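Local coordinates for CRISPR-associated endonuclease Cas9 (Campylobacter jejuni subsp. jejuni serotype O:2, PDB 5X2H), which uses a guide RNA to recognise invading DNA and cleaves its two strands with separate RuvC-like and HNH nuclease domains, at residues S106-L115 / Q166-F177; T538-F547 / A559-Y567. One frame throughout, in Å; residues are numbered along the deposited sequence.

Interaction 1: residues S106-L115 / Q166-F177. With nucleotides of chain B.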
loop_
_atom_site.group_PDB
_atom_site.type_symbol
_atom_site.label_atom_id
_atom_site.label_comp_id
_atom_site.label_asym_id
_atom_site.label_seq_id
_atom_site.Cartn_x
_atom_site.Cartn_y
_atom_site.Cartn_z
ATOM N N SER A 106 7.432 -35.443 -22.667
ATOM C CA SER A 106 6.867 -34.181 -22.222
ATOM C C SER A 106 5.383 -34.339 -21.893
ATOM O O SER A 106 4.704 -35.208 -22.449
ATOM C CB SER A 106 7.036 -33.112 -23.297
ATOM O OG SER A 106 6.176 -33.366 -24.395
ATOM N N PRO A 107 4.852 -33.505 -20.993
ATOM C CA PRO A 107 3.405 -33.550 -20.731
ATOM C C PRO A 107 2.573 -33.146 -21.933
ATOM O O PRO A 107 1.411 -33.554 -22.037
ATOM C CB PRO A 107 3.224 -32.563 -19.565
ATOM C CG PRO A 107 4.590 -32.367 -18.991
ATOM C CD PRO A 107 5.538 -32.523 -20.137
ATOM N N TYR A 108 3.134 -32.347 -22.845
ATOM C CA TYR A 108 2.394 -31.970 -24.044
ATOM C C TYR A 108 2.166 -33.172 -24.951
ATOM O O TYR A 108 1.105 -33.291 -25.574
ATOM C CB TYR A 108 3.132 -30.859 -24.788
ATOM C CG TYR A 108 3.328 -29.619 -23.950
ATOM C CD1 TYR A 108 2.288 -28.720 -23.756
ATOM C CD2 TYR A 108 4.548 -29.351 -23.347
ATOM C CE1 TYR A 108 2.457 -27.587 -22.982
ATOM C CE2 TYR A 108 4.727 -28.218 -22.571
ATOM C CZ TYR A 108 3.680 -27.340 -22.394
ATOM O OH TYR A 108 3.861 -26.213 -21.623
ATOM N N GLU A 109 3.143 -34.076 -25.034
ATOM C CA GLU A 109 2.935 -35.299 -25.800
ATOM C C GLU A 109 2.024 -36.263 -25.053
ATOM O O GLU A 109 1.182 -36.932 -25.665
ATOM C CB GLU A 109 4.272 -35.967 -26.120
ATOM C CG GLU A 109 4.119 -37.278 -26.882
ATOM C CD GLU A 109 5.412 -37.756 -27.510
ATOM O OE1 GLU A 109 6.486 -37.247 -27.128
ATOM O OE2 GLU A 109 5.350 -38.639 -28.392
ATOM N N LEU A 110 2.177 -36.347 -23.729
ATOM C CA LEU A 110 1.299 -37.204 -22.939
ATOM C C LEU A 110 -0.150 -36.750 -23.045
ATOM O O LEU A 110 -1.066 -37.580 -23.105
ATOM C CB LEU A 110 1.749 -37.219 -21.479
ATOM C CG LEU A 110 3.076 -37.908 -21.160
ATOM C CD1 LEU A 110 3.299 -37.925 -19.658
ATOM C CD2 LEU A 110 3.104 -39.320 -21.727
ATOM N N ARG A 111 -0.378 -35.435 -23.077
ATOM C CA ARG A 111 -1.735 -34.913 -23.184
ATOM C C ARG A 111 -2.327 -35.122 -24.572
ATOM O O ARG A 111 -3.555 -35.120 -24.712
ATOM C CB ARG A 111 -1.758 -33.429 -22.811
ATOM C CG ARG A 111 -1.669 -33.180 -21.310
ATOM C CD ARG A 111 -1.169 -31.780 -20.990
ATOM N NE ARG A 111 -2.078 -30.739 -21.456
ATOM C CZ ARG A 111 -1.846 -29.436 -21.328
ATOM N NH1 ARG A 111 -0.729 -29.014 -20.747
ATOM N NH2 ARG A 111 -2.728 -28.555 -21.780
ATOM N N PHE A 112 -1.490 -35.299 -25.598
ATOM C CA PHE A 112 -2.017 -35.659 -26.910
ATOM C C PHE A 112 -2.354 -37.144 -26.984
ATOM O O PHE A 112 -3.384 -37.518 -27.554
ATOM C CB PHE A 112 -1.025 -35.285 -28.014
ATOM C CG PHE A 112 -1.423 -35.789 -29.373
ATOM C CD1 PHE A 112 -2.543 -35.283 -30.012
ATOM C CD2 PHE A 112 -0.684 -36.776 -30.007
ATOM C CE1 PHE A 112 -2.920 -35.752 -31.259
ATOM C CE2 PHE A 112 -1.056 -37.248 -31.257
ATOM C CZ PHE A 112 -2.174 -36.734 -31.884
ATOM N N ARG A 113 -1.499 -38.000 -26.413
ATOM C CA ARG A 113 -1.786 -39.431 -26.389
ATOM C C ARG A 113 -3.091 -39.722 -25.664
ATOM O O ARG A 113 -3.827 -40.643 -26.039
ATOM C CB ARG A 113 -0.648 -40.193 -25.711
ATOM C CG ARG A 113 0.682 -40.163 -26.422
ATOM C CD ARG A 113 1.685 -40.975 -25.622
ATOM N NE ARG A 113 3.019 -40.975 -26.207
ATOM C CZ ARG A 113 4.074 -41.545 -25.636
ATOM N NH1 ARG A 113 3.943 -42.154 -24.465
ATOM N NH2 ARG A 113 5.258 -41.507 -26.230
ATOM N N ALA A 114 -3.390 -38.948 -24.617
ATOM C CA ALA A 114 -4.578 -39.190 -23.806
ATOM C C ALA A 114 -5.861 -39.117 -24.620
ATOM O O ALA A 114 -6.884 -39.664 -24.192
ATOM C CB ALA A 114 -4.640 -38.188 -22.652
ATOM N N LEU A 115 -5.834 -38.455 -25.776
ATOM C CA LEU A 115 -6.995 -38.407 -26.652
ATOM C C LEU A 115 -7.098 -39.622 -27.565
ATOM O O LEU A 115 -8.092 -39.746 -28.289
ATOM C CB LEU A 115 -6.952 -37.134 -27.501
ATOM C CG LEU A 115 -6.588 -35.839 -26.771
ATOM C CD1 LEU A 115 -6.470 -34.685 -27.753
ATOM C CD2 LEU A 115 -7.606 -35.519 -25.688
ATOM N N GLN A 166 -9.059 -30.540 -30.517
ATOM C CA GLN A 166 -9.847 -31.161 -29.459
ATOM C C GLN A 166 -9.582 -30.496 -28.115
ATOM O O GLN A 166 -10.516 -30.181 -27.370
ATOM C CB GLN A 166 -9.535 -32.655 -29.373
ATOM C CG GLN A 166 -9.915 -33.459 -30.597
ATOM C CD GLN A 166 -10.148 -34.915 -30.263
ATOM O OE1 GLN A 166 -11.140 -35.264 -29.625
ATOM N NE2 GLN A 166 -9.226 -35.775 -30.680
ATOM N N SER A 167 -8.311 -30.275 -27.787
ATOM C CA SER A 167 -7.926 -29.826 -26.460
ATOM C C SER A 167 -6.795 -28.817 -26.563
ATOM O O SER A 167 -6.144 -28.676 -27.604
ATOM C CB SER A 167 -7.497 -31.005 -25.577
ATOM O OG SER A 167 -6.236 -31.514 -25.983
ATOM N N VAL A 168 -6.567 -28.109 -25.454
ATOM C CA VAL A 168 -5.427 -27.204 -25.363
ATOM C C VAL A 168 -4.124 -27.978 -25.516
ATOM O O VAL A 168 -3.182 -27.515 -26.173
ATOM C CB VAL A 168 -5.473 -26.428 -24.033
ATOM C CG1 VAL A 168 -4.176 -25.664 -23.811
ATOM C CG2 VAL A 168 -6.668 -25.488 -24.005
ATOM N N GLY A 169 -4.059 -29.174 -24.928
ATOM C CA GLY A 169 -2.846 -29.971 -25.017
ATOM C C GLY A 169 -2.455 -30.288 -26.448
ATOM O O GLY A 169 -1.299 -30.117 -26.841
ATOM N N GLU A 170 -3.417 -30.754 -27.249
ATOM C CA GLU A 170 -3.134 -31.038 -28.653
ATOM C C GLU A 170 -2.718 -29.773 -29.395
ATOM O O GLU A 170 -1.812 -29.805 -30.237
ATOM C CB GLU A 170 -4.356 -31.668 -29.322
ATOM C CG GLU A 170 -4.175 -31.927 -30.811
ATOM C CD GLU A 170 -5.455 -32.372 -31.491
ATOM O OE1 GLU A 170 -6.530 -32.278 -30.863
ATOM O OE2 GLU A 170 -5.386 -32.814 -32.657
ATOM N N TYR A 171 -3.370 -28.650 -29.092
ATOM C CA TYR A 171 -3.043 -27.388 -29.749
ATOM C C TYR A 171 -1.598 -26.984 -29.480
ATOM O O TYR A 171 -0.845 -26.674 -30.410
ATOM C CB TYR A 171 -4.014 -26.306 -29.279
ATOM C CG TYR A 171 -3.629 -24.886 -29.631
ATOM C CD1 TYR A 171 -3.521 -24.477 -30.955
ATOM C CD2 TYR A 171 -3.404 -23.943 -28.635
ATOM C CE1 TYR A 171 -3.181 -23.174 -31.276
ATOM C CE2 TYR A 171 -3.068 -22.641 -28.944
ATOM C CZ TYR A 171 -2.957 -22.260 -30.264
ATOM O OH TYR A 171 -2.621 -20.961 -30.565
ATOM N N LEU A 172 -1.187 -26.995 -28.212
ATOM C CA LEU A 172 0.185 -26.620 -27.883
ATOM C C LEU A 172 1.180 -27.654 -28.398
ATOM O O LEU A 172 2.285 -27.300 -28.825
ATOM C CB LEU A 172 0.333 -26.439 -26.373
ATOM C CG LEU A 172 -0.483 -25.304 -25.752
ATOM C CD1 LEU A 172 -0.280 -25.250 -24.241
ATOM C CD2 LEU A 172 -0.120 -23.971 -26.397
ATOM N N TYR A 173 0.807 -28.934 -28.368
ATOM C CA TYR A 173 1.739 -29.981 -28.773
ATOM C C TYR A 173 1.985 -29.958 -30.275
ATOM O O TYR A 173 3.099 -30.244 -30.731
ATOM C CB TYR A 173 1.211 -31.347 -28.334
ATOM C CG TYR A 173 2.000 -32.515 -28.876
ATOM C CD1 TYR A 173 3.283 -32.781 -28.419
ATOM C CD2 TYR A 173 1.459 -33.354 -29.842
ATOM C CE1 TYR A 173 4.009 -33.846 -28.912
ATOM C CE2 TYR A 173 2.179 -34.426 -30.341
ATOM C CZ TYR A 173 3.452 -34.667 -29.871
ATOM O OH TYR A 173 4.176 -35.729 -30.357
ATOM N N LYS A 174 0.967 -29.615 -31.061
ATOM C CA LYS A 174 1.082 -29.670 -32.513
ATOM C C LYS A 174 1.481 -28.343 -33.137
ATOM O O LYS A 174 2.086 -28.336 -34.215
ATOM C CB LYS A 174 -0.239 -30.139 -33.125
ATOM C CG LYS A 174 -0.522 -31.613 -32.925
ATOM C CD LYS A 174 -1.800 -32.019 -33.636
ATOM C CE LYS A 174 -1.939 -33.528 -33.703
ATOM N NZ LYS A 174 -3.264 -33.929 -34.246
ATOM N N GLU A 175 1.161 -27.221 -32.495
ATOM C CA GLU A 175 1.456 -25.914 -33.068
ATOM C C GLU A 175 2.790 -25.346 -32.607
ATOM O O GLU A 175 3.424 -24.598 -33.359
ATOM C CB GLU A 175 0.342 -24.920 -32.725
ATOM C CG GLU A 175 -0.962 -25.162 -33.463
ATOM C CD GLU A 175 -0.896 -24.732 -34.915
ATOM O OE1 GLU A 175 -0.010 -23.919 -35.257
ATOM O OE2 GLU A 175 -1.730 -25.208 -35.715
ATOM N N TYR A 176 3.236 -25.681 -31.402
ATOM C CA TYR A 176 4.428 -25.027 -30.873
ATOM C C TYR A 176 5.477 -25.988 -30.334
ATOM O O TYR A 176 6.671 -25.720 -30.486
ATOM C CB TYR A 176 4.024 -24.031 -29.771
ATOM C CG TYR A 176 2.990 -23.022 -30.216
ATOM C CD1 TYR A 176 3.305 -22.041 -31.149
ATOM C CD2 TYR A 176 1.699 -23.049 -29.704
ATOM C CE1 TYR A 176 2.362 -21.119 -31.562
ATOM C CE2 TYR A 176 0.750 -22.130 -30.111
ATOM C CZ TYR A 176 1.087 -21.168 -31.040
ATOM O OH TYR A 176 0.144 -20.251 -31.447
ATOM N N PHE A 177 5.072 -27.094 -29.710
ATOM C CA PHE A 177 6.035 -27.933 -29.004
ATOM C C PHE A 177 7.060 -28.525 -29.962
ATOM O O PHE A 177 6.715 -29.308 -30.852
ATOM C CB PHE A 177 5.329 -29.048 -28.237
ATOM C CG PHE A 177 6.280 -29.976 -27.537
ATOM C CD1 PHE A 177 6.917 -29.583 -26.370
ATOM C CD2 PHE A 177 6.562 -31.228 -28.061
ATOM C CE1 PHE A 177 7.801 -30.427 -25.729
ATOM C CE2 PHE A 177 7.447 -32.077 -27.425
ATOM C CZ PHE A 177 8.068 -31.676 -26.260
ATOM P P A B 44 6.901 -26.922 -19.650
ATOM O OP1 A B 44 5.427 -26.758 -19.653
ATOM O OP2 A B 44 7.758 -25.747 -19.357
ATOM O "O5'" A B 44 7.270 -28.060 -18.599
ATOM C "C5'" A B 44 6.731 -29.368 -18.723
ATOM C "C4'" A B 44 7.447 -30.343 -17.822
ATOM O "O4'" A B 44 8.853 -30.411 -18.174
ATOM C "C3'" A B 44 7.448 -29.990 -16.346
ATOM O "O3'" A B 44 6.248 -30.378 -15.708
ATOM C "C2'" A B 44 8.680 -30.719 -15.820
ATOM O "O2'" A B 44 8.388 -32.088 -15.581
ATOM C "C1'" A B 44 9.631 -30.628 -17.016
ATOM N N9 A B 44 10.613 -29.532 -16.887
ATOM C C8 A B 44 10.591 -28.299 -17.492
ATOM N N7 A B 44 11.620 -27.540 -17.191
ATOM C C5 A B 44 12.376 -28.329 -16.334
ATOM C C6 A B 44 13.595 -28.107 -15.665
ATOM N N6 A B 44 14.300 -26.975 -15.754
ATOM N N1 A B 44 14.077 -29.099 -14.884
ATOM C C2 A B 44 13.376 -30.236 -14.794
ATOM N N3 A B 44 12.224 -30.565 -15.374
ATOM C C4 A B 44 11.768 -29.558 -16.141
ATOM P P U B 43 9.480 -23.922 -23.685
ATOM O OP1 U B 43 8.089 -23.483 -23.958
ATOM O OP2 U B 43 10.354 -23.099 -22.816
ATOM O "O5'" U B 43 9.427 -25.379 -23.052
ATOM C "C5'" U B 43 8.743 -26.430 -23.714
ATOM C "C4'" U B 43 8.876 -27.724 -22.960
ATOM O "O4'" U B 43 10.224 -28.252 -23.100
ATOM C "C3'" U B 43 8.679 -27.642 -21.456
ATOM O "O3'" U B 43 7.317 -27.558 -21.070
ATOM C "C2'" U B 43 9.384 -28.900 -20.976
ATOM O "O2'" U B 43 8.587 -30.047 -21.239
ATOM C "C1'" U B 43 10.590 -28.936 -21.917
ATOM N N1 U B 43 11.769 -28.267 -21.319
ATOM C C2 U B 43 12.474 -28.973 -20.364
ATOM O O2 U B 43 12.168 -30.100 -20.010
ATOM N N3 U B 43 13.555 -28.313 -19.839
ATOM C C4 U B 43 13.991 -27.044 -20.161
ATOM O O4 U B 43 14.988 -26.588 -19.599
ATOM C C5 U B 43 13.205 -26.379 -21.155
ATOM C C6 U B 43 12.146 -26.998 -21.684
#

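Interaction 2: residues T538-F547 / A559-Y567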
loop_
_atom_site.group_PDB
_atom_site.type_symbol
_atom_site.label_atom_id
_atom_site.label_comp_id
_atom_site.label_asym_id
_atom_site.label_seq_id
_atom_site.Cartn_x
_atom_site.Cartn_y
_atom_site.Cartn_z
ATOM N N THR A 538 0.290 33.597 -1.054
ATOM C CA THR A 538 1.609 33.404 -0.460
ATOM C C THR A 538 2.704 33.444 -1.520
ATOM O O THR A 538 3.812 33.928 -1.259
ATOM C CB THR A 538 1.653 32.083 0.304
ATOM O OG1 THR A 538 1.516 30.993 -0.616
ATOM C CG2 THR A 538 0.522 32.030 1.316
ATOM N N SER A 539 2.413 32.938 -2.721
ATOM C CA SER A 539 3.379 33.029 -3.809
ATOM C C SER A 539 3.561 34.467 -4.274
ATOM O O SER A 539 4.657 34.844 -4.704
ATOM C CB SER A 539 2.943 32.141 -4.974
ATOM O OG SER A 539 2.812 30.791 -4.560
ATOM N N ALA A 540 2.506 35.282 -4.194
ATOM C CA ALA A 540 2.629 36.688 -4.559
ATOM C C ALA A 540 3.405 37.474 -3.509
ATOM O O ALA A 540 4.121 38.421 -3.850
ATOM C CB ALA A 540 1.244 37.299 -4.769
ATOM N N LEU A 541 3.275 37.099 -2.233
ATOM C CA LEU A 541 4.065 37.743 -1.190
ATOM C C LEU A 541 5.538 37.370 -1.303
ATOM O O LEU A 541 6.411 38.192 -0.997
ATOM C CB LEU A 541 3.515 37.367 0.188
ATOM C CG LEU A 541 3.576 38.402 1.319
ATOM C CD1 LEU A 541 2.696 37.961 2.480
ATOM C CD2 LEU A 541 5.002 38.645 1.798
ATOM N N ARG A 542 5.831 36.142 -1.742
ATOM C CA ARG A 542 7.219 35.730 -1.927
ATOM C C ARG A 542 7.920 36.614 -2.950
ATOM O O ARG A 542 9.076 37.007 -2.756
ATOM C CB ARG A 542 7.275 34.265 -2.358
ATOM C CG ARG A 542 8.488 33.502 -1.851
ATOM C CD ARG A 542 8.712 32.225 -2.650
ATOM N NE ARG A 542 7.475 31.714 -3.237
ATOM C CZ ARG A 542 6.650 30.864 -2.633
ATOM N NH1 ARG A 542 6.925 30.422 -1.414
ATOM N NH2 ARG A 542 5.548 30.457 -3.250
ATOM N N HIS A 543 7.228 36.941 -4.045
ATOM C CA HIS A 543 7.799 37.842 -5.041
ATOM C C HIS A 543 7.852 39.276 -4.533
ATOM O O HIS A 543 8.787 40.014 -4.863
ATOM C CB HIS A 543 6.992 37.764 -6.339
ATOM N N THR A 544 6.867 39.684 -3.728
ATOM C CA THR A 544 6.847 41.049 -3.209
ATOM C C THR A 544 7.972 41.275 -2.207
ATOM O O THR A 544 8.713 42.261 -2.301
ATOM C CB THR A 544 5.487 41.347 -2.571
ATOM O OG1 THR A 544 4.511 41.568 -3.599
ATOM C CG2 THR A 544 5.570 42.579 -1.678
ATOM N N TRP A 545 8.124 40.366 -1.245
ATOM C CA TRP A 545 9.120 40.509 -0.191
ATOM C C TRP A 545 10.516 40.065 -0.617
ATOM O O TRP A 545 11.376 39.873 0.248
ATOM C CB TRP A 545 8.684 39.726 1.051
ATOM N N GLY A 546 10.762 39.893 -1.915
ATOM C CA GLY A 546 12.077 39.529 -2.400
ATOM C C GLY A 546 12.530 38.121 -2.080
ATOM O O GLY A 546 13.651 37.755 -2.451
ATOM N N PHE A 547 11.704 37.322 -1.407
ATOM C CA PHE A 547 12.037 35.944 -1.066
ATOM C C PHE A 547 11.834 34.976 -2.226
ATOM O O PHE A 547 11.940 33.762 -2.015
ATOM C CB PHE A 547 11.193 35.475 0.124
ATOM C CG PHE A 547 11.471 36.211 1.403
ATOM C CD1 PHE A 547 12.768 36.388 1.853
ATOM C CD2 PHE A 547 10.429 36.720 2.161
ATOM C CE1 PHE A 547 13.019 37.062 3.035
ATOM C CE2 PHE A 547 10.674 37.396 3.341
ATOM C CZ PHE A 547 11.971 37.567 3.779
ATOM N N ALA A 559 11.033 27.289 5.632
ATOM C CA ALA A 559 10.774 28.131 6.792
ATOM C C ALA A 559 10.375 29.542 6.384
ATOM O O ALA A 559 9.495 30.142 7.011
ATOM C CB ALA A 559 11.999 28.170 7.701
ATOM N N ILE A 560 11.010 30.092 5.344
ATOM C CA ILE A 560 10.624 31.423 4.884
ATOM C C ILE A 560 9.194 31.407 4.362
ATOM O O ILE A 560 8.482 32.416 4.447
ATOM C CB ILE A 560 11.614 31.953 3.824
ATOM C CG1 ILE A 560 11.444 31.227 2.488
ATOM C CG2 ILE A 560 13.048 31.820 4.314
ATOM C CD1 ILE A 560 12.404 31.694 1.410
ATOM N N ASP A 561 8.741 30.266 3.835
ATOM C CA ASP A 561 7.338 30.140 3.461
ATOM C C ASP A 561 6.443 30.171 4.694
ATOM O O ASP A 561 5.401 30.834 4.691
ATOM C CB ASP A 561 7.113 28.855 2.663
ATOM C CG ASP A 561 7.887 28.837 1.359
ATOM O OD1 ASP A 561 8.250 29.924 0.864
ATOM O OD2 ASP A 561 8.132 27.733 0.827
ATOM N N ALA A 562 6.842 29.474 5.762
ATOM C CA ALA A 562 6.068 29.505 6.998
ATOM C C ALA A 562 6.055 30.901 7.604
ATOM O O ALA A 562 5.054 31.321 8.196
ATOM C CB ALA A 562 6.626 28.489 7.994
ATOM N N VAL A 563 7.162 31.637 7.470
ATOM C CA VAL A 563 7.167 33.036 7.885
ATOM C C VAL A 563 6.165 33.834 7.062
ATOM O O VAL A 563 5.515 34.753 7.575
ATOM C CB VAL A 563 8.591 33.619 7.780
ATOM C CG1 VAL A 563 8.590 35.106 8.093
ATOM C CG2 VAL A 563 9.531 32.884 8.719
ATOM N N ILE A 564 6.004 33.485 5.783
ATOM C CA ILE A 564 5.005 34.146 4.953
ATOM C C ILE A 564 3.600 33.759 5.396
ATOM O O ILE A 564 2.698 34.604 5.442
ATOM C CB ILE A 564 5.243 33.820 3.466
ATOM C CG1 ILE A 564 6.515 34.506 2.964
ATOM C CG2 ILE A 564 4.045 34.236 2.620
ATOM C CD1 ILE A 564 6.800 34.260 1.498
ATOM N N ILE A 565 3.391 32.483 5.736
ATOM C CA ILE A 565 2.063 32.030 6.149
ATOM C C ILE A 565 1.607 32.776 7.397
ATOM O O ILE A 565 0.419 33.080 7.557
ATOM C CB ILE A 565 2.049 30.505 6.376
ATOM C CG1 ILE A 565 2.635 29.757 5.179
ATOM C CG2 ILE A 565 0.635 30.014 6.629
ATOM C CD1 ILE A 565 2.014 30.131 3.867
ATOM N N ALA A 566 2.543 33.088 8.296
ATOM C CA ALA A 566 2.195 33.784 9.528
ATOM C C ALA A 566 1.833 35.244 9.290
ATOM O O ALA A 566 1.124 35.833 10.112
ATOM C CB ALA A 566 3.348 33.691 10.528
ATOM N N TYR A 567 2.298 35.836 8.195
ATOM C CA TYR A 567 2.025 37.240 7.911
ATOM C C TYR A 567 1.268 37.401 6.596
ATOM O O TYR A 567 0.106 37.807 6.583
ATOM C CB TYR A 567 3.329 38.039 7.869
ATOM C CG TYR A 567 4.072 38.071 9.188
ATOM C CD1 TYR A 567 3.385 38.035 10.396
ATOM C CD2 TYR A 567 5.459 38.134 9.226
ATOM C CE1 TYR A 567 4.060 38.063 11.603
ATOM C CE2 TYR A 567 6.142 38.162 10.428
ATOM C CZ TYR A 567 5.438 38.127 11.613
ATOM O OH TYR A 567 6.114 38.156 12.811
#

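Interaction 1: residues S106-L115 / Q166-F177
Tyr108, reaching across from helix 107-113 to helix 168-175, illustrates how one side chain can serve a protein core and a nucleic acid at once. Its CB lies 4.1 Å from Tyr173 CB and also over one face of the Phe177 ring. Because CG stands beside the backbone N (chi1 -59°), the ring runs between Leu172 and Phe177: CE1 meets Leu172 CD1 at 3.8 Å, and CD2 meets Phe177 CD1 at 3.8 Å. Further out the surroundings change from carbon to RNA. CE2 approaches O3' of U43 of chain B at 3.1 Å, with that oxygen at the ring edge and in its plane, and the hydroxyl donates a hydrogen bond of 2.6 Å from Tyr108 OH to OP1 of A44 of chain B.

Beside this tyrosine, Tyr173 is laid across the helix surface. Glu109 CA sits over its face in a CH-pi contact, 4.0 Å from the ring centroid, while on the same side of the ring plane, near CD2, Phe112 CB comes in obliquely; the Phe112 and Tyr173 rings are nearly parallel (21°) but slid so far apart that they barely overlap. Lys174 brings CE to the Phe112 ring, its NZ held in a salt bridge to the anti lone pair of Glu170 OE2. Gly169 has no side chain, and Arg111 passes close over its CA before its guanidinium forms a salt bridge with Glu209 of helix 203-219. The short helical segments approach to 8.0 Å between axes at 126°, each begun by a serine N-cap, Ser106 and Ser167. Such a pair of crossed helices, packed through aromatic rings and offering a tyrosine hydroxyl to a backbone phosphate, belongs to the helical recognition lobe with which Cas9 holds its guide RNA.

Interaction 2: residues T538-F547 / A559-Y567
Arg542 and Asp561 meet because the arginine chain doubles back: an almost eclipsed chi3 of -26° bends it beyond CG, and the carboxylate of Asp561, with CG beside its own backbone N, reaches out to receive it. The encounter is one-pronged. Arg542 NH1 lies 2.7 Å from Asp561 OD1, which stands at the edge of the guanidinium and near its plane, but the two flat groups are turned 74° apart and the N-H points poorly at the oxygen (119°), making this a salt bridge with only a weak hydrogen bond.

Under the charged pair the helices pack through carbon. Ile564 is central here. Its CD1 lies 3.8 Å from Arg542 CG, the two chains crossing at about a right angle, whereas the Ile564 and Leu541 side chains run past each other in opposite directions, Ile564 CG2 lying 4.0 Å from Leu541 CD1. On one flank Thr538 CG2 touches Ile565 CD1 at 3.5 Å; on another, Phe547 CB rests 4.2 Å from Ile560 CD1, and helix 615-622 packs on both of these residues. Thr538 OG1 turns to Glu485 and the carbonyl of Gly535, so the same threonine has a methyl in the core and a hydroxyl bonded to a predicted magnesium ligand.

The side chain of Asp561 lies about 4 Å from that of Asp14, the predicted RuvC active-site residue. The guanidinium of Arg542 is thus held more by charge than by a well-directed bond; so close to these acidic side chains, it probably offsets part of their negative potential.

How the interactions relate
From the N terminus the chain first lays down strands 10-15, 19-26 and 29-37 of the mixed RuvC sheet, then leaves through the long helix 51-82 for the helical region. There interaction 1 closes a loop of 50 residues that includes helices 121-133 and 150-162, at a place touched by the RNA. Several hundred residues later the chain is back at the sheet, adding strands 481-485 and 530-532, and interaction 2 closes a much shorter loop, 11 residues between its segments, that joins helices 535-544 and 557-566. The two loops follow in series, neither nesting nor crossing; the centres of interactions 1 and 2 are about 73 Å apart, on opposite sides of the chain's centre.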